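PDB 6NDQ: lytic polysaccharide monooxygenase from [Kitasatospora] papulosa, which probably cleaves glycosidic bonds of a recalcitrant polysaccharide such as cellulose by copper-dependent oxidation. Local coordinates for residues S3-A8 against T99-D104; Q114-R119 against L134-E139. All coordinates share one frame; numbering follows the deposited sequence.

Contact 1: S3-A8 against T99-D104; sequences SVVDPA and TVKLYD
Ser3-Val4 and Leu102-Tyr103 pair as antiparallel strands, with an angle of 127° between the N-to-C directions of strands 3-6 and 99-104, and a classic beta bulge then sets Val5 and Asp6 together against Lys101. This is the edge of a three-stranded sheet in the beta-sandwich core of the monooxygenase, where 2-6 is an outer strand and 97-104 the middle one. Ser3 and Tyr103 exchange two backbone bonds, the stronger running from Tyr103 N to Ser3 O at 3.0 Å. At the bulge Lys101 O takes the N-H of Val5 firmly and that of Asp6 weakly, while Lys101 N returns a bond to Asp6 O of 2.8 Å. The cis peptide before Pro7 then leads the chain out of the strand.

On the inner face Val4 spreads its two methyls over two neighbours. With CG1 anti to the backbone N (chi1 173°), that methyl meets Val100 CG1 at 3.8 Å, the two side chains crossing nearly at right angles, and CG2 rests against CG and CD2 of Leu102. Thr166 and Trp168 of strand 160-170 and Leu179 of strand 175-185 pack onto this apolar face from the other sheet.

Ser3, on the side shared with Tyr103, is bonded through OG to Ser9 OG, beyond the strand. At the bulge Val5 points along the sheet, between the two faces: its CG2 comes within 3.5 Å of Lys101 O and its CG1 lies 3.7 Å from Tyr103 CB, touching the root of that side chain while the phenol ring leads away.

Contact 2: Q114-R119 against L134-E139; sequences QVYVTR and LQLVAE
Leu136 folds over the Tyr116 ring where strands 114-118 and 134-139 pair antiparallel. Its CD1 methyl stands above one face, 4.0 Å from the ring centroid and offset toward the rim, in a CH-pi contact. Leu136 CB lies 3.7 Å from Tyr116 CE2, so the leucine follows the ring from its CE2 side to the methyl above it. The same methyl fills the notch next to Gln114 CB and Val115 O. At the other end of the tyrosine, Leu134 CB abuts Tyr116 CB, and Leu134 CD2 reaches the Thr118 CG2 methyl.

Polar tips extend this face. The Gln114 and Glu139 side chains run side by side in the same direction, their amide and carboxylate planes 85° apart, and a weak but straight bond joins Gln114 NE2 to Glu139 OE2 at 3.3 Å. Tyr116 OH donates to Gln114 OE1 from above the amide plane.

At the bulge Val137 reaches across to two valines of the opposite face: its CG1 meets Val117 CG1 at 3.7 Å and its CG2 meets Val115 CG1. Val117 CG1 sits between the backbone N and the carbonyl carbon (chi1 72°), which places it against Val137. The small Ala138 CB fits against Val115 CB, and Ile151 and Val153 of strand 148-154 pack on Val115, Val137 and Ala138.

Val115 O accepts from both Val137 N, at 2.8 Å, and Ala138 N, at 3.1 Å. Two residues thus face one: a classic beta bulge, here in an edge strand of the sandwich's larger sheet.

Overall arrangement
From the N terminus, about ninety residues, rich in helix, separate strand 2-6 from strand 97-104, which returns beside it; contact 1 closes that long loop and anchors the chain's start to the middle of the three-stranded sheet. The chain then turns into strand 110-118 of the larger sheet, and contact 2 closes a much shorter excursion of 14 residues without helix or strand. The two contacts therefore follow in series, neither enclosing the other, with centres 15 Å apart. Strands 148-154 and 160-170 follow: the first pairs with 97-104 and the second with 110-118, so the chain twice passes from the smaller sheet to the larger, and side chains of contact 1 pack on 160-170 while those of contact 2 pack on 148-154.

Contact 1: S3-A8 against T99-D104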
ATOM      1  N   SER A   3       4.261  -7.361  -2.932  1.00 20.04           N
ATOM      2  CA  SER A   3       3.774  -6.049  -2.509  1.00 16.94           C
ATOM      3  C   SER A   3       4.231  -5.006  -3.527  1.00 15.63           C
ATOM      4  O   SER A   3       4.918  -5.320  -4.506  1.00 14.68           O
ATOM      5  CB  SER A   3       4.282  -5.694  -1.100  1.00 16.16           C
ATOM      6  OG  SER A   3       3.614  -4.539  -0.594  1.00 16.93           O
ATOM      7  N   VAL A   4       3.799  -3.765  -3.302  1.00 12.85           N
ATOM      8  CA  VAL A   4       4.305  -2.611  -4.029  1.00 15.94           C
ATOM      9  C   VAL A   4       5.608  -2.203  -3.348  1.00 16.11           C
ATOM     10  O   VAL A   4       5.628  -1.978  -2.131  1.00 17.93           O
ATOM     11  CB  VAL A   4       3.294  -1.454  -4.022  1.00 11.09           C
ATOM     12  CG1 VAL A   4       3.941  -0.202  -4.654  1.00 15.11           C
ATOM     13  CG2 VAL A   4       2.026  -1.782  -4.791  1.00 15.43           C
ATOM     14  N   VAL A   5       6.702  -2.163  -4.122  1.00 15.49           N
ATOM     15  CA  VAL A   5       8.024  -1.853  -3.578  1.00 17.69           C
ATOM     16  C   VAL A   5       8.455  -0.448  -3.963  1.00 17.74           C
ATOM     17  O   VAL A   5       9.380   0.105  -3.339  1.00 18.12           O
ATOM     18  CB  VAL A   5       9.080  -2.874  -4.045  1.00 18.36           C
ATOM     19  CG1 VAL A   5       8.654  -4.279  -3.625  1.00 16.75           C
ATOM     20  CG2 VAL A   5       9.252  -2.790  -5.570  1.00 19.15           C
ATOM     21  N   ASP A   6       7.807   0.150  -4.930  1.00 18.09           N
ATOM     22  CA  ASP A   6       8.116   1.511  -5.337  1.00 16.53           C
ATOM     23  C   ASP A   6       6.861   2.132  -5.938  1.00 17.09           C
ATOM     24  O   ASP A   6       6.422   1.700  -7.008  1.00 17.67           O
ATOM     25  CB  ASP A   6       9.269   1.504  -6.339  1.00 18.34           C
ATOM     26  CG  ASP A   6       9.890   2.865  -6.513  1.00 27.14           C
ATOM     27  OD1 ASP A   6       9.652   3.736  -5.647  1.00 27.83           O
ATOM     28  OD2 ASP A   6      10.618   3.058  -7.513  1.00 33.61           O
ATOM     29  N   PRO A   7       6.244   3.134  -5.290  1.00 16.64           N
ATOM     30  CA  PRO A   7       6.582   3.690  -3.968  1.00 18.56           C
ATOM     31  C   PRO A   7       6.275   2.655  -2.902  1.00 16.56           C
ATOM     32  O   PRO A   7       5.154   2.150  -2.913  1.00 17.19           O
ATOM     33  CB  PRO A   7       5.662   4.906  -3.851  1.00 13.24           C
ATOM     34  CG  PRO A   7       4.488   4.592  -4.758  1.00 17.08           C
ATOM     35  CD  PRO A   7       5.088   3.820  -5.897  1.00 15.38           C
ATOM     36  N   ALA A   8       7.244   2.325  -2.047  1.00 16.16           N
ATOM     37  CA  ALA A   8       7.132   1.178  -1.148  1.00 12.33           C
ATOM     38  C   ALA A   8       5.843   1.253  -0.345  1.00 13.01           C
ATOM     39  O   ALA A   8       5.418   2.334   0.076  1.00 15.57           O
ATOM     40  CB  ALA A   8       8.335   1.144  -0.197  1.00 15.64           C
ATOM     41  N   THR A  99       5.286   5.632 -11.719  1.00 20.38           N
ATOM     42  CA  THR A  99       5.112   4.217 -12.006  1.00 21.76           C
ATOM     43  C   THR A  99       4.969   3.459 -10.695  1.00 22.27           C
ATOM     44  O   THR A  99       5.747   3.664  -9.763  1.00 20.98           O
ATOM     45  CB  THR A  99       6.294   3.666 -12.828  1.00 22.60           C
ATOM     46  OG1 THR A  99       6.096   3.984 -14.209  1.00 24.74           O
ATOM     47  CG2 THR A  99       6.416   2.161 -12.677  1.00 23.85           C
ATOM     48  N   VAL A 100       3.981   2.579 -10.626  1.00 19.38           N
ATOM     49  CA  VAL A 100       3.839   1.708  -9.469  1.00 18.53           C
ATOM     50  C   VAL A 100       4.478   0.379  -9.831  1.00 15.92           C
ATOM     51  O   VAL A 100       4.111  -0.240 -10.839  1.00 19.04           O
ATOM     52  CB  VAL A 100       2.369   1.528  -9.072  1.00 14.97           C
ATOM     53  CG1 VAL A 100       2.260   0.460  -8.013  1.00 16.74           C
ATOM     54  CG2 VAL A 100       1.775   2.845  -8.566  1.00 14.96           C
ATOM     55  N   LYS A 101       5.428  -0.054  -9.017  1.00 15.42           N
ATOM     56  CA  LYS A 101       6.247  -1.226  -9.296  1.00 18.98           C
ATOM     57  C   LYS A 101       5.944  -2.269  -8.235  1.00 19.41           C
ATOM     58  O   LYS A 101       6.124  -2.004  -7.037  1.00 18.90           O
ATOM     59  CB  LYS A 101       7.736  -0.860  -9.291  1.00 22.50           C
ATOM     60  CG  LYS A 101       8.647  -1.958  -9.788  1.00 25.00           C
ATOM     61  CD  LYS A 101      10.090  -1.466  -9.781  1.00 25.24           C
ATOM     62  CE  LYS A 101      11.030  -2.569  -9.398  1.00 28.53           C
ATOM     63  NZ  LYS A 101      11.873  -2.959 -10.546  1.00 34.69           N
ATOM     64  N   LEU A 102       5.445  -3.432  -8.664  1.00 19.78           N
ATOM     65  CA  LEU A 102       5.217  -4.544  -7.756  1.00 18.78           C
ATOM     66  C   LEU A 102       6.339  -5.572  -7.907  1.00 23.27           C
ATOM     67  O   LEU A 102       7.016  -5.646  -8.944  1.00 21.37           O
ATOM     68  CB  LEU A 102       3.844  -5.193  -7.982  1.00 19.04           C
ATOM     69  CG  LEU A 102       2.680  -4.268  -7.597  1.00 18.59           C
ATOM     70  CD1 LEU A 102       2.191  -3.513  -8.822  1.00 19.97           C
ATOM     71  CD2 LEU A 102       1.497  -4.979  -6.869  1.00 19.71           C
ATOM     72  N   TYR A 103       6.577  -6.308  -6.824  1.00 17.68           N
ATOM     73  CA  TYR A 103       7.451  -7.470  -6.825  1.00 21.40           C
ATOM     74  C   TYR A 103       6.630  -8.700  -6.451  1.00 24.80           C
ATOM     75  O   TYR A 103       5.925  -8.694  -5.436  1.00 22.93           O
ATOM     76  CB  TYR A 103       8.626  -7.286  -5.860  1.00 20.35           C
ATOM     77  CG  TYR A 103       9.505  -8.499  -5.836  1.00 25.40           C
ATOM     78  CD1 TYR A 103      10.241  -8.858  -6.959  1.00 26.75           C
ATOM     79  CD2 TYR A 103       9.579  -9.304  -4.715  1.00 25.00           C
ATOM     80  CE1 TYR A 103      11.042  -9.973  -6.956  1.00 29.72           C
ATOM     81  CE2 TYR A 103      10.380 -10.427  -4.705  1.00 28.74           C
ATOM     82  CZ  TYR A 103      11.111 -10.755  -5.831  1.00 30.33           C
ATOM     83  OH  TYR A 103      11.919 -11.874  -5.839  1.00 36.65           O
ATOM     84  N   ASP A 104       6.725  -9.750  -7.276  1.00 21.85           N
ATOM     85  CA  ASP A 104       5.924 -10.968  -7.154  1.00 23.31           C
ATOM     86  C   ASP A 104       6.860 -12.157  -7.317  1.00 28.90           C
ATOM     87  O   ASP A 104       7.055 -12.639  -8.436  1.00 28.54           O
ATOM     88  CB  ASP A 104       4.827 -10.979  -8.190  1.00 24.91           C
ATOM     89  CG  ASP A 104       4.067 -12.296  -8.225  1.00 27.49           C
ATOM     90  OD1 ASP A 104       4.223 -13.118  -7.290  1.00 29.49           O
ATOM     91  OD2 ASP A 104       3.296 -12.492  -9.180  1.00 27.90           O
TER

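Contact 2: Q114-R119 against L134-E139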
ATOM      1  N   GLN A 114      -5.907  -2.003 -10.095  1.00 19.32           N
ATOM      2  CA  GLN A 114      -6.489  -0.681  -9.901  1.00 16.91           C
ATOM      3  C   GLN A 114      -5.546   0.144  -9.042  1.00 18.45           C
ATOM      4  O   GLN A 114      -5.048  -0.345  -8.025  1.00 19.45           O
ATOM      5  CB  GLN A 114      -7.858  -0.784  -9.246  1.00 18.77           C
ATOM      6  CG  GLN A 114      -8.854  -1.503 -10.150  1.00 23.96           C
ATOM      7  CD  GLN A 114     -10.190  -1.742  -9.482  1.00 25.20           C
ATOM      8  OE1 GLN A 114     -10.284  -1.799  -8.259  1.00 25.71           O
ATOM      9  NE2 GLN A 114     -11.234  -1.874 -10.283  1.00 29.56           N
ATOM     10  N   VAL A 115      -5.266   1.371  -9.467  1.00 17.64           N
ATOM     11  CA  VAL A 115      -4.510   2.311  -8.646  1.00 16.87           C
ATOM     12  C   VAL A 115      -5.422   3.485  -8.338  1.00 17.22           C
ATOM     13  O   VAL A 115      -5.956   4.123  -9.257  1.00 16.42           O
ATOM     14  CB  VAL A 115      -3.221   2.781  -9.329  1.00 15.73           C
ATOM     15  CG1 VAL A 115      -2.481   3.773  -8.409  1.00 16.43           C
ATOM     16  CG2 VAL A 115      -2.343   1.584  -9.648  1.00 16.45           C
ATOM     17  N   TYR A 116      -5.612   3.756  -7.049  1.00 17.42           N
ATOM     18  CA  TYR A 116      -6.342   4.913  -6.547  1.00 17.67           C
ATOM     19  C   TYR A 116      -5.355   5.853  -5.873  1.00 17.00           C
ATOM     20  O   TYR A 116      -4.300   5.421  -5.400  1.00 18.75           O
ATOM     21  CB  TYR A 116      -7.406   4.511  -5.521  1.00 15.21           C
ATOM     22  CG  TYR A 116      -8.490   3.584  -6.009  1.00 17.30           C
ATOM     23  CD1 TYR A 116      -8.290   2.216  -6.042  1.00 17.42           C
ATOM     24  CD2 TYR A 116      -9.715   4.092  -6.399  1.00 17.60           C
ATOM     25  CE1 TYR A 116      -9.297   1.349  -6.483  1.00 18.00           C
ATOM     26  CE2 TYR A 116     -10.732   3.246  -6.826  1.00 19.05           C
ATOM     27  CZ  TYR A 116     -10.507   1.880  -6.873  1.00 19.41           C
ATOM     28  OH  TYR A 116     -11.520   1.049  -7.306  1.00 29.05           O
ATOM     29  N   VAL A 117      -5.709   7.139  -5.802  1.00 14.50           N
ATOM     30  CA  VAL A 117      -4.955   8.070  -4.969  1.00 16.25           C
ATOM     31  C   VAL A 117      -5.926   8.903  -4.139  1.00 18.25           C
ATOM     32  O   VAL A 117      -7.042   9.192  -4.582  1.00 18.98           O
ATOM     33  CB  VAL A 117      -4.044   8.968  -5.816  1.00 16.77           C
ATOM     34  CG1 VAL A 117      -4.862   9.999  -6.593  1.00 22.51           C
ATOM     35  CG2 VAL A 117      -3.027   9.667  -4.911  1.00 18.06           C
ATOM     36  N   THR A 118      -5.504   9.266  -2.912  1.00 13.90           N
ATOM     37  CA  THR A 118      -6.316  10.150  -2.075  1.00 18.74           C
ATOM     38  C   THR A 118      -6.520  11.511  -2.748  1.00 19.91           C
ATOM     39  O   THR A 118      -5.595  12.093  -3.323  1.00 18.35           O
ATOM     40  CB  THR A 118      -5.695  10.341  -0.665  1.00 17.09           C
ATOM     41  OG1 THR A 118      -4.362  10.893  -0.737  1.00 18.87           O
ATOM     42  CG2 THR A 118      -5.656   9.046   0.109  1.00 18.99           C
ATOM     43  N   ARG A 119      -7.750  12.024  -2.685  1.00 20.97           N
ATOM     44  CA  ARG A 119      -8.035  13.295  -3.342  1.00 22.84           C
ATOM     45  C   ARG A 119      -7.312  14.440  -2.639  1.00 22.65           C
ATOM     46  O   ARG A 119      -7.060  14.395  -1.429  1.00 20.23           O
ATOM     47  CB  ARG A 119      -9.542  13.567  -3.374  1.00 27.11           C
ATOM     48  CG  ARG A 119     -10.228  13.591  -2.015  1.00 28.85           C
ATOM     49  CD  ARG A 119     -11.764  13.652  -2.193  1.00 30.15           C
ATOM     50  NE  ARG A 119     -12.477  13.610  -0.918  1.00 34.60           N
ATOM     51  CZ  ARG A 119     -13.796  13.463  -0.801  1.00 39.92           C
ATOM     52  NH1 ARG A 119     -14.555  13.342  -1.885  1.00 41.46           N
ATOM     53  NH2 ARG A 119     -14.360  13.439   0.402  1.00 36.87           N
ATOM     54  N   LEU A 134     -10.766   8.399  -1.998  1.00 18.31           N
ATOM     55  CA  LEU A 134      -9.966   7.901  -3.109  1.00 16.84           C
ATOM     56  C   LEU A 134     -10.569   8.286  -4.455  1.00 18.41           C
ATOM     57  O   LEU A 134     -11.786   8.452  -4.592  1.00 19.77           O
ATOM     58  CB  LEU A 134      -9.838   6.380  -3.037  1.00 18.37           C
ATOM     59  CG  LEU A 134      -9.114   5.814  -1.820  1.00 17.87           C
ATOM     60  CD1 LEU A 134      -9.144   4.307  -1.866  1.00 16.08           C
ATOM     61  CD2 LEU A 134      -7.686   6.288  -1.817  1.00 14.51           C
ATOM     62  N   GLN A 135      -9.685   8.412  -5.445  1.00 16.67           N
ATOM     63  CA  GLN A 135     -10.001   8.655  -6.847  1.00 16.80           C
ATOM     64  C   GLN A 135      -9.212   7.644  -7.660  1.00 18.11           C
ATOM     65  O   GLN A 135      -8.001   7.509  -7.467  1.00 17.53           O
ATOM     66  CB  GLN A 135      -9.612  10.079  -7.281  1.00 21.52           C
ATOM     67  CG  GLN A 135     -10.412  11.177  -6.593  1.00 27.96           C
ATOM     68  CD  GLN A 135      -9.960  12.587  -6.979  1.00 33.47           C
ATOM     69  OE1 GLN A 135      -8.785  12.951  -6.830  1.00 29.05           O
ATOM     70  NE2 GLN A 135     -10.905  13.391  -7.466  1.00 33.30           N
ATOM     71  N   LEU A 136      -9.889   6.925  -8.553  1.00 20.43           N
ATOM     72  CA  LEU A 136      -9.205   5.945  -9.394  1.00 20.26           C
ATOM     73  C   LEU A 136      -8.372   6.664 -10.444  1.00 19.40           C
ATOM     74  O   LEU A 136      -8.904   7.484 -11.198  1.00 22.21           O
ATOM     75  CB  LEU A 136     -10.222   5.019 -10.061  1.00 19.02           C
ATOM     76  CG  LEU A 136      -9.754   3.957 -11.077  1.00 17.02           C
ATOM     77  CD1 LEU A 136      -9.163   2.751 -10.414  1.00 19.49           C
ATOM     78  CD2 LEU A 136     -10.886   3.523 -12.040  1.00 24.37           C
ATOM     79  N   VAL A 137      -7.067   6.384 -10.489  1.00 19.34           N
ATOM     80  CA  VAL A 137      -6.202   7.064 -11.444  1.00 19.16           C
ATOM     81  C   VAL A 137      -5.564   6.130 -12.468  1.00 20.54           C
ATOM     82  O   VAL A 137      -5.182   6.603 -13.550  1.00 21.14           O
ATOM     83  CB  VAL A 137      -5.113   7.914 -10.741  1.00 17.14           C
ATOM     84  CG1 VAL A 137      -5.730   9.150 -10.059  1.00 23.02           C
ATOM     85  CG2 VAL A 137      -4.291   7.086  -9.778  1.00 20.56           C
ATOM     86  N   ALA A 138      -5.451   4.827 -12.208  1.00 17.05           N
ATOM     87  CA  ALA A 138      -4.985   3.899 -13.232  1.00 18.95           C
ATOM     88  C   ALA A 138      -5.789   2.612 -13.117  1.00 17.36           C
ATOM     89  O   ALA A 138      -6.177   2.216 -12.015  1.00 16.45           O
ATOM     90  CB  ALA A 138      -3.479   3.611 -13.095  1.00 19.79           C
ATOM     91  N   GLU A 139      -6.077   1.986 -14.261  1.00 18.38           N
ATOM     92  CA  GLU A 139      -6.681   0.658 -14.244  1.00 18.12           C
ATOM     93  C   GLU A 139      -6.187  -0.100 -15.464  1.00 21.63           C
ATOM     94  O   GLU A 139      -6.220   0.427 -16.578  1.00 20.06           O
ATOM     95  CB  GLU A 139      -8.209   0.709 -14.249  1.00 21.95           C
ATOM     96  CG  GLU A 139      -8.781  -0.665 -14.004  1.00 21.19           C
ATOM     97  CD  GLU A 139     -10.277  -0.665 -13.761  1.00 28.76           C
ATOM     98  OE1 GLU A 139     -10.893   0.423 -13.767  1.00 28.53           O
ATOM     99  OE2 GLU A 139     -10.841  -1.776 -13.598  1.00 30.92           O
TER